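Local coordinates for actibind (Aspergillus niger, PDB 3D3Z), which cleaves RNA as a secreted T2-family ribonuclease, probably with little base specificity and a preference for adenylic acid, at residues A[180-185]-A[201-206]. Numbering follows the deposited sequence.
Sequences AIHDGY and YYFNVK
The imidazole of His182 packs against Tyr201 and Phe203 of strand 195-206, offering a face to the first and an edge to the second, and the three rings form an aromatic cluster. Its CE1 corner meets the face of Phe203, 3.4 Å from CZ, with the two planes nearly perpendicular at 86°. Tyr201 closes over one imidazole face: its ring edge is directed there through CD1, 3.9 Å from His182 CG, and its CB makes a CH-pi contact with the same face. Because CG of His182 stands anti to the backbone N (chi1 -167°), the ring reaches across to the strand, where NE2 gives a weak, bent hydrogen bond to Tyr202 O, an acceptor whose position is less certain. Histidine suits this place, being flat enough to lie among aromatics yet polar at its rim.

Packing is looser beside it. Partly exposed Ile181 reaches the far end of Tyr201 with CG1 and CD1, the latter 3.8 Å from Tyr201 OH, while that hydroxyl is hydrogen-bonded to Ser152 OG. Toward solvent the loop turns back in a type I' beta turn from His182 to Tyr185, closed by Tyr185 N to His182 O at 3.0 Å; exposed Asp183 and Gly184 supply the positive phi values it requires. The contact thus joins the loop after helix 171-179 to the central antiparallel sheet, and its chemistry implies cohesion chiefly from edge-to-face ring packing, with at most a weak polar link through His182 NE2.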
ATOM      1  N   ALA A 180      11.698 -10.753   5.722  1.00 27.62           N
ATOM      2  CA  ALA A 180      11.507 -12.176   5.414  1.00 27.83           C
ATOM      3  C   ALA A 180      10.320 -12.472   4.481  1.00 28.27           C
ATOM      4  O   ALA A 180      10.289 -13.519   3.828  1.00 29.31           O
ATOM      5  CB  ALA A 180      11.312 -12.945   6.699  1.00 27.91           C
ATOM      6  N   ILE A 181       9.329 -11.575   4.462  1.00 27.83           N
ATOM      7  CA  ILE A 181       8.208 -11.676   3.511  1.00 27.28           C
ATOM      8  C   ILE A 181       8.337 -10.698   2.334  1.00 27.23           C
ATOM      9  O   ILE A 181       7.375 -10.504   1.560  1.00 26.54           O
ATOM     10  CB  ILE A 181       6.853 -11.518   4.206  1.00 26.99           C
ATOM     11  CG1 ILE A 181       6.691 -10.111   4.805  1.00 27.42           C
ATOM     12  CG2 ILE A 181       6.617 -12.623   5.216  1.00 24.96           C
ATOM     13  CD1 ILE A 181       5.280  -9.856   5.308  1.00 26.28           C
ATOM     14  N   HIS A 182       9.519 -10.098   2.175  1.00 26.63           N
ATOM     15  CA  HIS A 182       9.762  -9.073   1.175  1.00 27.87           C
ATOM     16  C   HIS A 182      11.149  -9.264   0.554  1.00 28.51           C
ATOM     17  O   HIS A 182      11.861  -8.283   0.239  1.00 29.26           O
ATOM     18  CB  HIS A 182       9.608  -7.686   1.803  1.00 26.18           C
ATOM     19  CG  HIS A 182       9.527  -6.549   0.820  1.00 25.75           C
ATOM     20  ND1 HIS A 182       8.535  -6.454  -0.142  1.00 23.99           N
ATOM     21  CD2 HIS A 182      10.266  -5.421   0.701  1.00 23.70           C
ATOM     22  CE1 HIS A 182       8.707  -5.341  -0.839  1.00 22.40           C
ATOM     23  NE2 HIS A 182       9.739  -4.687  -0.338  1.00 24.40           N
ATOM     24  N   ASP A 183      11.522 -10.528   0.372  0.50 29.34           N
ATOM     25  CA  ASP A 183      12.737 -10.894  -0.354  0.50 30.02           C
ATOM     26  C   ASP A 183      14.029 -10.389   0.300  0.50 30.39           C
ATOM     27  O   ASP A 183      15.007 -10.102  -0.395  0.50 30.82           O
ATOM     28  CB  ASP A 183      12.653 -10.366  -1.793  0.50 30.28           C
ATOM     29  CG  ASP A 183      13.463 -11.196  -2.761  0.50 31.61           C
ATOM     30  OD1 ASP A 183      13.353 -12.433  -2.688  0.50 31.97           O
ATOM     31  OD2 ASP A 183      14.189 -10.620  -3.605  0.50 33.12           O
ATOM     32  N   GLY A 184      14.029 -10.267   1.620  1.00 30.56           N
ATOM     33  CA  GLY A 184      15.166  -9.711   2.353  1.00 30.91           C
ATOM     34  C   GLY A 184      15.322  -8.201   2.358  1.00 31.48           C
ATOM     35  O   GLY A 184      16.274  -7.676   2.939  1.00 32.24           O
ATOM     36  N   TYR A 185      14.392  -7.487   1.725  1.00 31.95           N
ATOM     37  CA  TYR A 185      14.325  -6.038   1.834  1.00 31.31           C
ATOM     38  C   TYR A 185      13.350  -5.644   2.930  1.00 30.85           C
ATOM     39  O   TYR A 185      12.159  -5.966   2.859  1.00 30.03           O
ATOM     40  CB  TYR A 185      13.871  -5.418   0.538  1.00 33.36           C
ATOM     41  CG  TYR A 185      14.868  -5.546  -0.559  1.00 34.08           C
ATOM     42  CD1 TYR A 185      15.965  -4.700  -0.623  1.00 36.18           C
ATOM     43  CD2 TYR A 185      14.723  -6.511  -1.548  1.00 35.76           C
ATOM     44  CE1 TYR A 185      16.907  -4.789  -1.676  1.00 36.22           C
ATOM     45  CE2 TYR A 185      15.667  -6.627  -2.591  1.00 37.03           C
ATOM     46  CZ  TYR A 185      16.755  -5.756  -2.644  1.00 36.03           C
ATOM     47  OH  TYR A 185      17.688  -5.859  -3.657  1.00 37.23           O
ATOM     48  N   TYR A 201       6.304  -0.995   2.324  1.00 21.92           N
ATOM     49  CA  TYR A 201       7.007  -2.009   1.531  1.00 21.15           C
ATOM     50  C   TYR A 201       7.207  -1.489   0.116  1.00 21.31           C
ATOM     51  O   TYR A 201       6.237  -1.198  -0.582  1.00 21.14           O
ATOM     52  CB  TYR A 201       6.216  -3.305   1.524  1.00 19.94           C
ATOM     53  CG  TYR A 201       5.999  -4.017   2.838  1.00 20.85           C
ATOM     54  CD1 TYR A 201       6.880  -5.032   3.262  1.00 18.76           C
ATOM     55  CD2 TYR A 201       4.879  -3.775   3.625  1.00 18.55           C
ATOM     56  CE1 TYR A 201       6.640  -5.744   4.422  1.00 19.16           C
ATOM     57  CE2 TYR A 201       4.666  -4.474   4.786  1.00 19.36           C
ATOM     58  CZ  TYR A 201       5.571  -5.427   5.196  1.00 20.14           C
ATOM     59  OH  TYR A 201       5.370  -6.152   6.335  1.00 22.65           O
ATOM     60  N   TYR A 202       8.476  -1.376  -0.302  1.00 21.35           N
ATOM     61  CA  TYR A 202       8.853  -0.823  -1.601  1.00 21.20           C
ATOM     62  C   TYR A 202       8.981  -1.926  -2.649  1.00 21.43           C
ATOM     63  O   TYR A 202       9.361  -3.080  -2.346  1.00 21.85           O
ATOM     64  CB  TYR A 202      10.172  -0.043  -1.532  1.00 22.05           C
ATOM     65  CG  TYR A 202      10.127   1.228  -0.692  1.00 21.88           C
ATOM     66  CD1 TYR A 202      10.211   2.470  -1.273  1.00 21.95           C
ATOM     67  CD2 TYR A 202      10.025   1.169   0.703  1.00 24.88           C
ATOM     68  CE1 TYR A 202      10.159   3.652  -0.490  1.00 22.34           C
ATOM     69  CE2 TYR A 202       9.991   2.348   1.496  1.00 21.86           C
ATOM     70  CZ  TYR A 202      10.076   3.562   0.888  1.00 24.04           C
ATOM     71  OH  TYR A 202      10.035   4.703   1.664  1.00 24.01           O
ATOM     72  N   PHE A 203       8.607  -1.560  -3.871  1.00 21.52           N
ATOM     73  CA  PHE A 203       8.593  -2.469  -5.026  1.00 20.49           C
ATOM     74  C   PHE A 203       8.993  -1.717  -6.279  1.00 19.87           C
ATOM     75  O   PHE A 203       8.725  -0.513  -6.464  1.00 20.08           O
ATOM     76  CB  PHE A 203       7.181  -3.003  -5.288  1.00 20.37           C
ATOM     77  CG  PHE A 203       6.694  -3.956  -4.278  1.00 18.80           C
ATOM     78  CD1 PHE A 203       7.003  -5.292  -4.384  1.00 19.54           C
ATOM     79  CD2 PHE A 203       5.902  -3.514  -3.223  1.00 18.36           C
ATOM     80  CE1 PHE A 203       6.538  -6.167  -3.478  1.00 19.53           C
ATOM     81  CE2 PHE A 203       5.452  -4.392  -2.311  1.00 21.12           C
ATOM     82  CZ  PHE A 203       5.757  -5.713  -2.441  1.00 19.69           C
ATOM     83  N   ASN A 204       9.627  -2.439  -7.180  1.00 21.28           N
ATOM     84  CA  ASN A 204       9.662  -1.997  -8.562  1.00 20.87           C
ATOM     85  C   ASN A 204       8.755  -2.963  -9.353  1.00 20.17           C
ATOM     86  O   ASN A 204       8.433  -4.064  -8.877  1.00 21.09           O
ATOM     87  CB  ASN A 204      11.085  -1.951  -9.127  1.00 21.59           C
ATOM     88  CG  ASN A 204      12.036  -0.979  -8.356  1.00 23.60           C
ATOM     89  OD1 ASN A 204      11.715   0.174  -8.062  1.00 24.05           O
ATOM     90  ND2 ASN A 204      13.210  -1.467  -8.070  1.00 22.79           N
ATOM     91  N   VAL A 205       8.348  -2.523 -10.539  1.00 20.74           N
ATOM     92  CA  VAL A 205       7.276  -3.170 -11.347  1.00 21.51           C
ATOM     93  C   VAL A 205       7.746  -3.464 -12.781  1.00 22.40           C
ATOM     94  O   VAL A 205       8.318  -2.621 -13.455  1.00 22.95           O
ATOM     95  CB  VAL A 205       5.949  -2.340 -11.331  1.00 21.07           C
ATOM     96  CG1 VAL A 205       4.842  -3.028 -12.161  1.00 20.32           C
ATOM     97  CG2 VAL A 205       5.461  -2.179  -9.866  1.00 18.21           C
ATOM     98  N   LYS A 206       7.471  -4.695 -13.209  1.00 23.78           N
ATOM     99  CA  LYS A 206       7.603  -5.122 -14.604  1.00 24.94           C
ATOM    100  C   LYS A 206       6.201  -5.106 -15.204  1.00 23.60           C
ATOM    101  O   LYS A 206       5.330  -5.830 -14.753  1.00 24.22           O
ATOM    102  CB  LYS A 206       8.176  -6.528 -14.659  1.00 25.76           C
ATOM    103  CG  LYS A 206       9.587  -6.652 -14.087  1.00 29.38           C
ATOM    104  CD  LYS A 206       9.995  -8.122 -13.848  1.00 29.39           C
ATOM    105  CE  LYS A 206      10.542  -8.778 -15.119  1.00 34.63           C
ATOM    106  NZ  LYS A 206      11.834  -8.176 -15.629  1.00 36.46           N
TER